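Local structure of GTPase-activating protein skywalker (5HJQ) at residues L116-C121 / H206-E211; A175-I180 / P199-L204; H314-C317 / E322-P325. The protein stimulates GTP hydrolysis by Rab35 to control synaptic vesicle protein recycling, and binds phosphoinositides through its TBC domain. All blocks are in the same frame, centred on the assembly; numbering follows the deposited sequence.

All three contacts join parts of the all-helical TBC domain, the Rab-GAP portion of a longer protein. Contacts 1 and 2 are neighbours, centres 12 Å apart: 175-180 and 199-204 both fall within the span of chain that contact 1 closes. They touch through a salt bridge from Arg179 NE to Glu210 OE2 (2.6 Å) and through Trp117 CZ3 against Ile203 CG2 (3.8 Å), tying helices 113-122, 171-187, 197-204 and 210-221 together on one side of the chain's centre. Contact 3 comes later and joins the end of helix 300-317 to the following loop on the opposite side, its centre about 38 Å and 35 Å from those of contacts 1 and 2. All lie away from the inositol-phosphate pocket.

Contact 1: L116-C121 / H206-E211; sequences LWPMLC and HFMSEE
Trp117 and Met208 fit together with Phe207 and Pro118 so that bumps from the turn 206-209, which leads into helix 210-221, settle against helix 113-122. The methyl CE of Met208 is the main bump: it lies 3.8 Å from Trp117 CB and equally far from Pro118 CD, in the notch between the indole's root and the proline ring. A bend at chi3 (69°) turns this methyl into the notch, where Met208 CE meets the CG-CD side of the proline, 3.8 Å from Pro118 CG as well. Further out, Phe207 brings the CD2-CE2 side of its ring against the far end of the indole, with Phe207 CD2 3.3 Å from Trp117 CZ3. The ring planes stand 74° apart in an oblique meeting, while CB of His206 lies over one face of the phenyl. The indole nitrogen is bonded elsewhere, to Asp292 of helix 284-297, and Phe295 meets the same indole edge-to-face. With an alanine in place of Trp117 the bond to Asp292 OD1 is gone, and Phe207 CD2 and Met208 CE would probably face a gap. With 199 Å² buried and no hydrogen bond across it, this apolar contact joins helix 113-122 to the turn before helix 210-221 within the all-helical TBC domain.

Contact 2: A175-I180 / P199-L204; sequences AVADRI and PITSIL
Thr201 turns its methyl, CG2, into the groove of helix 171-187 formed by Ala177 and Ile180. The threonine conformation decides which branch does this: with chi1 at -60°, OG1 stands beside the backbone N and CG2 lies opposite that N. OG1 is thereby left to bond the carbonyl oxygen of Leu197, one turn back in its own helix, and the methyl alone serves the contact. It lies 3.9 Å from Ile180 CD1 and 4.0 Å from Ile180 CG2, touching both branches of the isoleucine. Ile180 has CG1 near its own backbone N (chi1 -64°) and an extended chi2; Ile180 and Thr201 lie alongside one another, pointing opposite ways. Ala177 supplies the low point of the groove, its CA 4.1 Å from Thr201 CG2. Ser202 flanks it, OG 4.3 Å from Ala177 CB, with its hydroxyl hydrogen-bonded to the carbonyl oxygen of Leu165. Small residues permit the nearest CA pair, Ala177 and Ser202, to come within 6.1 Å. Leu217 of helix 210-221 packs on both Ile180 and Thr201. The axes of the two short segments approach to 9.6 Å at their closest, with 126° between their directions, a steeply crossed helix pair buried within the helical TBC domain.

Contact 3: H314-C317 / E322-P325; sequences HKEC and EWSP
Trp323 reaches back from the loop after helix 300-317 to meet the helix's last turn, and its side chain can be followed outward from CB. That carbon lies 4.0 Å from Cys317 SG, an apolar contact at the root of the indole. With chi1 at -41°, CG stands beside the backbone N and opposite the carbonyl carbon, which sends the ring along the helix end toward Glu316. The next atom to find a partner is CD1, in the five-membered ring, which meets Glu316 CG at 3.8 Å; this methylene approaches the indole obliquely and is the glutamate atom that makes the contact, the carboxylate plane being inclined 77° to the ring plane. Glu322 CG lies above one face of the indole, nearest CE2 and NE1. The whole is a tight connection between the end of helix 300-317 and the one-turn helix 325-328, with only four residues separating 314-317 from 322-325. Ser324 holds the N-cap position of that short helix, although its side chain makes no capping bond; its OG bonds Asn327. Farther along, the indole packs on helix 332-341, where Phe339 meets it edge-to-face and Lys338 touches it. The backbone of Trp323 adds a separate link, its carbonyl O receiving a CA-H...O contact from Cys317 CA at 3.3 Å, with an angle of 137° at the hydrogen. This contact brings the backbones close, with Cys317 CA and Trp323 CA 5.0 Å apart. On the neighbouring helix 252-261, Tyr257 packs against both Cys317 and Pro325, touching the helix end and the start of the next helix alike.

Contact 1: L116-C121 / H206-E211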
ATOM      1  N   LEU A 116       2.874  16.051   6.664  1.00 55.63           N
ATOM      2  CA  LEU A 116       3.809  14.948   6.887  1.00 58.76           C
ATOM      3  C   LEU A 116       4.058  14.128   5.624  1.00 58.03           C
ATOM      4  O   LEU A 116       5.205  13.867   5.262  1.00 59.30           O
ATOM      5  CB  LEU A 116       3.301  14.032   8.004  1.00 57.73           C
ATOM      6  CG  LEU A 116       4.151  12.804   8.343  1.00 55.44           C
ATOM      7  CD1 LEU A 116       5.602  13.192   8.593  1.00 49.72           C
ATOM      8  CD2 LEU A 116       3.576  12.076   9.551  1.00 55.67           C
ATOM      9  N   TRP A 117       2.983  13.731   4.952  1.00 56.69           N
ATOM     10  CA  TRP A 117       3.098  12.838   3.798  1.00 57.69           C
ATOM     11  C   TRP A 117       3.777  13.451   2.564  1.00 57.11           C
ATOM     12  O   TRP A 117       4.588  12.776   1.928  1.00 57.75           O
ATOM     13  CB  TRP A 117       1.718  12.301   3.412  1.00 55.74           C
ATOM     14  CG  TRP A 117       1.244  11.197   4.304  1.00 55.14           C
ATOM     15  CD1 TRP A 117       1.841  10.752   5.447  1.00 55.67           C
ATOM     16  CD2 TRP A 117       0.082  10.383   4.115  1.00 53.89           C
ATOM     17  NE1 TRP A 117       1.118   9.714   5.986  1.00 57.81           N
ATOM     18  CE2 TRP A 117       0.034   9.469   5.186  1.00 51.70           C
ATOM     19  CE3 TRP A 117      -0.925  10.344   3.148  1.00 53.94           C
ATOM     20  CZ2 TRP A 117      -0.984   8.528   5.319  1.00 47.18           C
ATOM     21  CZ3 TRP A 117      -1.929   9.403   3.276  1.00 53.79           C
ATOM     22  CH2 TRP A 117      -1.954   8.510   4.356  1.00 47.57           C
ATOM     23  N   PRO A 118       3.454  14.713   2.206  1.00 59.75           N
ATOM     24  CA  PRO A 118       4.174  15.264   1.049  1.00 54.99           C
ATOM     25  C   PRO A 118       5.683  15.356   1.263  1.00 59.13           C
ATOM     26  O   PRO A 118       6.449  15.282   0.300  1.00 57.57           O
ATOM     27  CB  PRO A 118       3.569  16.660   0.893  1.00 56.77           C
ATOM     28  CG  PRO A 118       2.207  16.530   1.453  1.00 56.88           C
ATOM     29  CD  PRO A 118       2.344  15.594   2.618  1.00 51.82           C
ATOM     30  N   MET A 119       6.102  15.509   2.514  1.00 59.08           N
ATOM     31  CA  MET A 119       7.520  15.565   2.838  1.00 57.04           C
ATOM     32  C   MET A 119       8.179  14.188   2.751  1.00 62.38           C
ATOM     33  O   MET A 119       9.253  14.040   2.164  1.00 65.06           O
ATOM     34  CB  MET A 119       7.723  16.149   4.234  1.00 56.07           C
ATOM     35  CG  MET A 119       9.175  16.194   4.662  1.00 66.63           C
ATOM     36  SD  MET A 119       9.408  16.923   6.294  1.00 74.08           S
ATOM     37  CE  MET A 119       8.516  15.760   7.326  1.00 69.07           C
ATOM     38  N   LEU A 120       7.537  13.189   3.353  1.00 55.20           N
ATOM     39  CA  LEU A 120       8.058  11.820   3.337  1.00 60.78           C
ATOM     40  C   LEU A 120       8.268  11.317   1.911  1.00 54.73           C
ATOM     41  O   LEU A 120       9.316  10.761   1.592  1.00 57.19           O
ATOM     42  CB  LEU A 120       7.123  10.870   4.090  1.00 55.75           C
ATOM     43  CG  LEU A 120       6.927  11.117   5.587  1.00 57.96           C
ATOM     44  CD1 LEU A 120       5.955  10.104   6.172  1.00 56.78           C
ATOM     45  CD2 LEU A 120       8.261  11.067   6.313  1.00 57.85           C
ATOM     46  N   CYS A 121       7.275  11.532   1.056  1.00 53.45           N
ATOM     47  CA  CYS A 121       7.376  11.123  -0.339  1.00 55.18           C
ATOM     48  C   CYS A 121       8.440  11.918  -1.082  1.00 59.39           C
ATOM     49  O   CYS A 121       9.116  11.392  -1.964  1.00 61.82           O
ATOM     50  CB  CYS A 121       6.027  11.276  -1.043  1.00 55.98           C
ATOM     51  SG  CYS A 121       4.737  10.148  -0.447  1.00 59.41           S
ATOM     52  N   HIS A 206      -6.904  11.798   0.274  1.00 63.18           N
ATOM     53  CA  HIS A 206      -7.714  11.944   1.477  1.00 60.10           C
ATOM     54  C   HIS A 206      -7.144  12.989   2.436  1.00 56.01           C
ATOM     55  O   HIS A 206      -7.794  13.350   3.416  1.00 61.67           O
ATOM     56  CB  HIS A 206      -7.845  10.602   2.207  1.00 60.29           C
ATOM     57  CG  HIS A 206      -8.843   9.669   1.593  1.00 62.57           C
ATOM     58  ND1 HIS A 206      -8.620   9.016   0.400  1.00 60.10           N
ATOM     59  CD2 HIS A 206     -10.071   9.282   2.010  1.00 59.52           C
ATOM     60  CE1 HIS A 206      -9.667   8.266   0.108  1.00 64.90           C
ATOM     61  NE2 HIS A 206     -10.563   8.410   1.069  1.00 66.37           N
ATOM     62  N   PHE A 207      -5.937  13.474   2.161  1.00 57.44           N
ATOM     63  CA  PHE A 207      -5.245  14.337   3.112  1.00 55.45           C
ATOM     64  C   PHE A 207      -4.543  15.532   2.472  1.00 59.43           C
ATOM     65  O   PHE A 207      -4.092  16.435   3.175  1.00 63.00           O
ATOM     66  CB  PHE A 207      -4.226  13.520   3.904  1.00 56.48           C
ATOM     67  CG  PHE A 207      -4.823  12.344   4.615  1.00 57.50           C
ATOM     68  CD1 PHE A 207      -5.511  12.513   5.804  1.00 54.85           C
ATOM     69  CD2 PHE A 207      -4.696  11.067   4.095  1.00 59.29           C
ATOM     70  CE1 PHE A 207      -6.066  11.429   6.459  1.00 62.23           C
ATOM     71  CE2 PHE A 207      -5.249   9.979   4.743  1.00 53.93           C
ATOM     72  CZ  PHE A 207      -5.930  10.158   5.928  1.00 59.22           C
ATOM     73  N   MET A 208      -4.435  15.538   1.148  1.00 55.26           N
ATOM     74  CA  MET A 208      -3.772  16.643   0.461  1.00 53.73           C
ATOM     75  C   MET A 208      -4.490  17.024  -0.834  1.00 59.58           C
ATOM     76  O   MET A 208      -5.521  16.445  -1.181  1.00 65.29           O
ATOM     77  CB  MET A 208      -2.313  16.287   0.165  1.00 54.04           C
ATOM     78  CG  MET A 208      -2.145  15.193  -0.885  1.00 58.05           C
ATOM     79  SD  MET A 208      -0.443  14.614  -1.001  1.00 56.09           S
ATOM     80  CE  MET A 208      -0.269  13.783   0.576  1.00 49.95           C
ATOM     81  N   SER A 209      -3.944  18.007  -1.540  1.00 58.16           N
ATOM     82  CA  SER A 209      -4.544  18.469  -2.785  1.00 56.78           C
ATOM     83  C   SER A 209      -4.172  17.558  -3.947  1.00 58.77           C
ATOM     84  O   SER A 209      -3.301  16.697  -3.819  1.00 57.54           O
ATOM     85  CB  SER A 209      -4.113  19.904  -3.090  1.00 53.39           C
ATOM     86  OG  SER A 209      -2.717  19.975  -3.316  1.00 55.48           O
ATOM     87  N   GLU A 210      -4.836  17.764  -5.079  1.00 59.62           N
ATOM     88  CA  GLU A 210      -4.595  16.987  -6.286  1.00 53.71           C
ATOM     89  C   GLU A 210      -3.147  17.073  -6.752  1.00 58.79           C
ATOM     90  O   GLU A 210      -2.532  16.059  -7.082  1.00 60.19           O
ATOM     91  CB  GLU A 210      -5.525  17.457  -7.405  1.00 49.90           C
ATOM     92  CG  GLU A 210      -5.115  17.004  -8.794  1.00 61.12           C
ATOM     93  CD  GLU A 210      -6.218  17.198  -9.817  1.00 61.91           C
ATOM     94  OE1 GLU A 210      -7.303  17.685  -9.431  1.00 58.83           O
ATOM     95  OE2 GLU A 210      -6.001  16.864 -11.002  1.00 62.69           O
ATOM     96  N   GLU A 211      -2.610  18.288  -6.776  1.00 51.76           N
ATOM     97  CA  GLU A 211      -1.245  18.506  -7.240  1.00 53.61           C
ATOM     98  C   GLU A 211      -0.221  17.914  -6.276  1.00 52.91           C
ATOM     99  O   GLU A 211       0.794  17.369  -6.705  1.00 60.34           O
ATOM    100  CB  GLU A 211      -0.966  19.996  -7.442  1.00 51.67           C
ATOM    101  CG  GLU A 211       0.433  20.270  -7.967  1.00 54.99           C
ATOM    102  CD  GLU A 211       0.667  21.729  -8.285  1.00 59.78           C
ATOM    103  OE1 GLU A 211      -0.124  22.575  -7.815  1.00 67.46           O
ATOM    104  OE2 GLU A 211       1.646  22.030  -9.003  1.00 60.72           O
TER

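Contact 2: A175-I180 / P199-L204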
ATOM      1  N   ALA A 175     -12.812  11.408  -9.687  1.00 64.84           N
ATOM      2  CA  ALA A 175     -12.528  12.039 -10.971  1.00 62.22           C
ATOM      3  C   ALA A 175     -11.141  12.671 -10.972  1.00 61.15           C
ATOM      4  O   ALA A 175     -10.459  12.700 -11.996  1.00 62.45           O
ATOM      5  CB  ALA A 175     -13.583  13.079 -11.295  1.00 70.37           C
ATOM      6  N   VAL A 176     -10.734  13.177  -9.814  1.00 57.63           N
ATOM      7  CA  VAL A 176      -9.410  13.761  -9.652  1.00 59.26           C
ATOM      8  C   VAL A 176      -8.344  12.668  -9.733  1.00 56.15           C
ATOM      9  O   VAL A 176      -7.315  12.830 -10.396  1.00 54.24           O
ATOM     10  CB  VAL A 176      -9.292  14.515  -8.314  1.00 53.90           C
ATOM     11  CG1 VAL A 176      -7.838  14.763  -7.966  1.00 47.52           C
ATOM     12  CG2 VAL A 176     -10.075  15.819  -8.367  1.00 59.04           C
ATOM     13  N   ALA A 177      -8.602  11.557  -9.049  1.00 57.71           N
ATOM     14  CA  ALA A 177      -7.726  10.391  -9.106  1.00 60.94           C
ATOM     15  C   ALA A 177      -7.536   9.938 -10.548  1.00 54.39           C
ATOM     16  O   ALA A 177      -6.413   9.691 -10.988  1.00 56.06           O
ATOM     17  CB  ALA A 177      -8.292   9.259  -8.264  1.00 57.01           C
ATOM     18  N   ASP A 178      -8.644   9.850 -11.279  1.00 59.63           N
ATOM     19  CA  ASP A 178      -8.616   9.470 -12.686  1.00 63.12           C
ATOM     20  C   ASP A 178      -7.742  10.411 -13.502  1.00 62.09           C
ATOM     21  O   ASP A 178      -7.055   9.981 -14.430  1.00 64.96           O
ATOM     22  CB  ASP A 178     -10.032   9.444 -13.267  1.00 63.24           C
ATOM     23  CG  ASP A 178     -10.926   8.431 -12.582  1.00 65.43           C
ATOM     24  OD1 ASP A 178     -10.397   7.421 -12.070  1.00 61.46           O
ATOM     25  OD2 ASP A 178     -12.159   8.642 -12.559  1.00 67.18           O
ATOM     26  N   ARG A 179      -7.765  11.694 -13.155  1.00 56.39           N
ATOM     27  CA  ARG A 179      -6.952  12.676 -13.860  1.00 56.68           C
ATOM     28  C   ARG A 179      -5.471  12.492 -13.547  1.00 53.08           C
ATOM     29  O   ARG A 179      -4.626  12.609 -14.433  1.00 56.76           O
ATOM     30  CB  ARG A 179      -7.392  14.102 -13.513  1.00 58.88           C
ATOM     31  CG  ARG A 179      -6.540  15.174 -14.174  1.00 50.70           C
ATOM     32  CD  ARG A 179      -7.297  16.484 -14.327  1.00 66.15           C
ATOM     33  NE  ARG A 179      -7.578  17.126 -13.046  1.00 60.42           N
ATOM     34  CZ  ARG A 179      -8.269  18.253 -12.917  1.00 62.41           C
ATOM     35  NH1 ARG A 179      -8.753  18.860 -13.991  1.00 61.70           N
ATOM     36  NH2 ARG A 179      -8.480  18.772 -11.715  1.00 61.74           N
ATOM     37  N   ILE A 180      -5.161  12.207 -12.287  1.00 49.60           N
ATOM     38  CA  ILE A 180      -3.773  12.033 -11.871  1.00 53.72           C
ATOM     39  C   ILE A 180      -3.116  10.836 -12.561  1.00 54.63           C
ATOM     40  O   ILE A 180      -2.005  10.950 -13.083  1.00 52.85           O
ATOM     41  CB  ILE A 180      -3.655  11.854 -10.345  1.00 53.28           C
ATOM     42  CG1 ILE A 180      -4.107  13.120  -9.618  1.00 57.02           C
ATOM     43  CG2 ILE A 180      -2.220  11.528  -9.961  1.00 52.01           C
ATOM     44  CD1 ILE A 180      -3.841  13.083  -8.125  1.00 49.38           C
ATOM     45  N   PRO A 199      -4.979   2.780  -6.187  1.00 59.72           N
ATOM     46  CA  PRO A 199      -5.407   2.787  -4.779  1.00 56.22           C
ATOM     47  C   PRO A 199      -4.603   3.739  -3.893  1.00 58.82           C
ATOM     48  O   PRO A 199      -5.166   4.349  -2.983  1.00 65.03           O
ATOM     49  CB  PRO A 199      -5.185   1.335  -4.345  1.00 58.94           C
ATOM     50  CG  PRO A 199      -5.364   0.555  -5.587  1.00 55.30           C
ATOM     51  CD  PRO A 199      -4.757   1.401  -6.667  1.00 57.82           C
ATOM     52  N   ILE A 200      -3.309   3.871  -4.167  1.00 55.61           N
ATOM     53  CA  ILE A 200      -2.452   4.770  -3.404  1.00 52.80           C
ATOM     54  C   ILE A 200      -2.818   6.230  -3.681  1.00 58.51           C
ATOM     55  O   ILE A 200      -2.896   7.049  -2.760  1.00 55.65           O
ATOM     56  CB  ILE A 200      -0.964   4.533  -3.727  1.00 54.48           C
ATOM     57  CG1 ILE A 200      -0.511   3.166  -3.205  1.00 48.73           C
ATOM     58  CG2 ILE A 200      -0.100   5.627  -3.119  1.00 50.31           C
ATOM     59  CD1 ILE A 200       0.963   2.890  -3.436  1.00 55.19           C
ATOM     60  N   THR A 201      -3.047   6.540  -4.953  1.00 58.57           N
ATOM     61  CA  THR A 201      -3.464   7.873  -5.374  1.00 57.57           C
ATOM     62  C   THR A 201      -4.708   8.312  -4.613  1.00 57.86           C
ATOM     63  O   THR A 201      -4.800   9.452  -4.161  1.00 62.18           O
ATOM     64  CB  THR A 201      -3.752   7.921  -6.885  1.00 61.04           C
ATOM     65  OG1 THR A 201      -2.567   7.572  -7.608  1.00 59.78           O
ATOM     66  CG2 THR A 201      -4.210   9.313  -7.307  1.00 54.63           C
ATOM     67  N   SER A 202      -5.655   7.391  -4.466  1.00 57.71           N
ATOM     68  CA  SER A 202      -6.873   7.653  -3.711  1.00 58.05           C
ATOM     69  C   SER A 202      -6.581   7.953  -2.244  1.00 59.02           C
ATOM     70  O   SER A 202      -7.213   8.819  -1.647  1.00 60.25           O
ATOM     71  CB  SER A 202      -7.832   6.464  -3.817  1.00 58.38           C
ATOM     72  OG  SER A 202      -8.370   6.354  -5.124  1.00 59.82           O
ATOM     73  N   ILE A 203      -5.629   7.227  -1.667  1.00 59.80           N
ATOM     74  CA  ILE A 203      -5.269   7.404  -0.263  1.00 58.23           C
ATOM     75  C   ILE A 203      -4.640   8.773  -0.019  1.00 57.31           C
ATOM     76  O   ILE A 203      -4.996   9.473   0.931  1.00 56.75           O
ATOM     77  CB  ILE A 203      -4.295   6.305   0.207  1.00 54.78           C
ATOM     78  CG1 ILE A 203      -4.965   4.931   0.142  1.00 59.30           C
ATOM     79  CG2 ILE A 203      -3.817   6.581   1.619  1.00 51.34           C
ATOM     80  CD1 ILE A 203      -4.091   3.801   0.646  1.00 52.93           C
ATOM     81  N   LEU A 204      -3.703   9.142  -0.885  1.00 54.94           N
ATOM     82  CA  LEU A 204      -3.060  10.446  -0.822  1.00 55.84           C
ATOM     83  C   LEU A 204      -4.094  11.566  -0.852  1.00 57.02           C
ATOM     84  O   LEU A 204      -4.003  12.530  -0.095  1.00 59.13           O
ATOM     85  CB  LEU A 204      -2.082  10.605  -1.984  1.00 54.69           C
ATOM     86  CG  LEU A 204      -0.876   9.669  -1.986  1.00 54.34           C
ATOM     87  CD1 LEU A 204      -0.176   9.736  -3.324  1.00 47.85           C
ATOM     88  CD2 LEU A 204       0.072  10.053  -0.866  1.00 54.55           C
TER

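Contact 3: H314-C317 / E322-P325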
ATOM      1  N   HIS A 314      -4.144 -17.637  10.418  1.00 66.20           N
ATOM      2  CA  HIS A 314      -3.940 -19.027  10.807  1.00 70.84           C
ATOM      3  C   HIS A 314      -4.366 -19.244  12.256  1.00 74.68           C
ATOM      4  O   HIS A 314      -5.031 -20.230  12.575  1.00 80.69           O
ATOM      5  CB  HIS A 314      -2.480 -19.436  10.620  1.00 65.90           C
ATOM      6  CG  HIS A 314      -2.213 -20.876  10.930  1.00 70.14           C
ATOM      7  ND1 HIS A 314      -0.989 -21.330  11.367  1.00 70.08           N
ATOM      8  CD2 HIS A 314      -3.018 -21.963  10.866  1.00 73.90           C
ATOM      9  CE1 HIS A 314      -1.048 -22.635  11.559  1.00 67.47           C
ATOM     10  NE2 HIS A 314      -2.267 -23.045  11.263  1.00 68.09           N
ATOM     11  N   LYS A 315      -3.971 -18.317  13.123  1.00 71.21           N
ATOM     12  CA  LYS A 315      -4.368 -18.338  14.528  1.00 73.82           C
ATOM     13  C   LYS A 315      -5.883 -18.345  14.657  1.00 77.51           C
ATOM     14  O   LYS A 315      -6.456 -19.117  15.429  1.00 84.41           O
ATOM     15  CB  LYS A 315      -3.786 -17.129  15.268  1.00 75.29           C
ATOM     16  CG  LYS A 315      -4.471 -16.811  16.588  1.00 74.51           C
ATOM     17  CD  LYS A 315      -3.654 -15.829  17.409  1.00 75.84           C
ATOM     18  CE  LYS A 315      -4.317 -15.532  18.749  1.00 82.56           C
ATOM     19  NZ  LYS A 315      -5.468 -14.595  18.612  1.00 77.62           N
ATOM     20  N   GLU A 316      -6.519 -17.471  13.886  1.00 74.01           N
ATOM     21  CA  GLU A 316      -7.964 -17.339  13.876  1.00 77.65           C
ATOM     22  C   GLU A 316      -8.602 -18.649  13.413  1.00 78.97           C
ATOM     23  O   GLU A 316      -9.555 -19.122  14.011  1.00 82.71           O
ATOM     24  CB  GLU A 316      -8.371 -16.164  12.975  1.00 71.80           C
ATOM     25  CG  GLU A 316      -9.654 -15.464  13.375  1.00 75.86           C
ATOM     26  CD  GLU A 316      -9.580 -14.777  14.724  1.00 77.95           C
ATOM     27  OE1 GLU A 316      -8.468 -14.415  15.160  1.00 74.58           O
ATOM     28  OE2 GLU A 316     -10.647 -14.610  15.354  1.00 78.97           O
ATOM     29  N   CYS A 317      -8.042 -19.253  12.370  1.00 80.49           N
ATOM     30  CA  CYS A 317      -8.583 -20.492  11.808  1.00 80.69           C
ATOM     31  C   CYS A 317      -8.617 -21.649  12.805  1.00 84.29           C
ATOM     32  O   CYS A 317      -9.430 -22.564  12.680  1.00 82.18           O
ATOM     33  CB  CYS A 317      -7.768 -20.905  10.582  1.00 76.37           C
ATOM     34  SG  CYS A 317      -8.173 -19.995   9.083  1.00 74.89           S
ATOM     35  N   GLU A 322     -16.377 -18.645  11.398  1.00105.06           N
ATOM     36  CA  GLU A 322     -16.535 -18.846   9.959  1.00100.97           C
ATOM     37  C   GLU A 322     -15.258 -19.342   9.303  1.00 96.91           C
ATOM     38  O   GLU A 322     -15.290 -19.921   8.214  1.00 97.78           O
ATOM     39  CB  GLU A 322     -16.940 -17.531   9.279  1.00 97.86           C
ATOM     40  CG  GLU A 322     -16.450 -16.317  10.039  1.00 96.29           C
ATOM     41  CD  GLU A 322     -17.046 -15.012   9.564  1.00101.08           C
ATOM     42  OE1 GLU A 322     -17.129 -14.799   8.337  1.00104.67           O
ATOM     43  OE2 GLU A 322     -17.437 -14.196  10.425  1.00100.08           O
ATOM     44  N   TRP A 323     -14.126 -19.080   9.949  1.00 97.24           N
ATOM     45  CA  TRP A 323     -12.829 -19.399   9.365  1.00 97.30           C
ATOM     46  C   TRP A 323     -12.398 -20.823   9.723  1.00 96.76           C
ATOM     47  O   TRP A 323     -11.214 -21.106   9.902  1.00 96.08           O
ATOM     48  CB  TRP A 323     -11.779 -18.372   9.811  1.00 90.08           C
ATOM     49  CG  TRP A 323     -12.303 -16.945   9.827  1.00 92.82           C
ATOM     50  CD1 TRP A 323     -12.529 -16.169  10.921  1.00 88.18           C
ATOM     51  CD2 TRP A 323     -12.691 -16.151   8.697  1.00 91.86           C
ATOM     52  NE1 TRP A 323     -13.009 -14.943  10.557  1.00 91.99           N
ATOM     53  CE2 TRP A 323     -13.125 -14.906   9.196  1.00 88.64           C
ATOM     54  CE3 TRP A 323     -12.713 -16.370   7.317  1.00 88.21           C
ATOM     55  CZ2 TRP A 323     -13.572 -13.886   8.369  1.00 84.22           C
ATOM     56  CZ3 TRP A 323     -13.159 -15.352   6.495  1.00 82.63           C
ATOM     57  CH2 TRP A 323     -13.582 -14.126   7.025  1.00 87.43           C
ATOM     58  N   SER A 324     -13.381 -21.714   9.822  1.00 98.30           N
ATOM     59  CA  SER A 324     -13.128 -23.145   9.925  1.00 98.87           C
ATOM     60  C   SER A 324     -12.723 -23.651   8.541  1.00100.82           C
ATOM     61  O   SER A 324     -13.093 -23.042   7.537  1.00 99.08           O
ATOM     62  CB  SER A 324     -14.368 -23.882  10.446  1.00101.16           C
ATOM     63  OG  SER A 324     -15.386 -23.937   9.461  1.00100.84           O
ATOM     64  N   PRO A 325     -11.954 -24.756   8.482  1.00 96.56           N
ATOM     65  CA  PRO A 325     -11.443 -25.280   7.208  1.00 95.73           C
ATOM     66  C   PRO A 325     -12.512 -25.453   6.129  1.00 97.09           C
ATOM     67  O   PRO A 325     -12.239 -25.212   4.954  1.00 96.71           O
ATOM     68  CB  PRO A 325     -10.865 -26.641   7.604  1.00 93.39           C
ATOM     69  CG  PRO A 325     -10.450 -26.466   9.015  1.00 95.56           C
ATOM     70  CD  PRO A 325     -11.465 -25.540   9.632  1.00 97.29           C
TER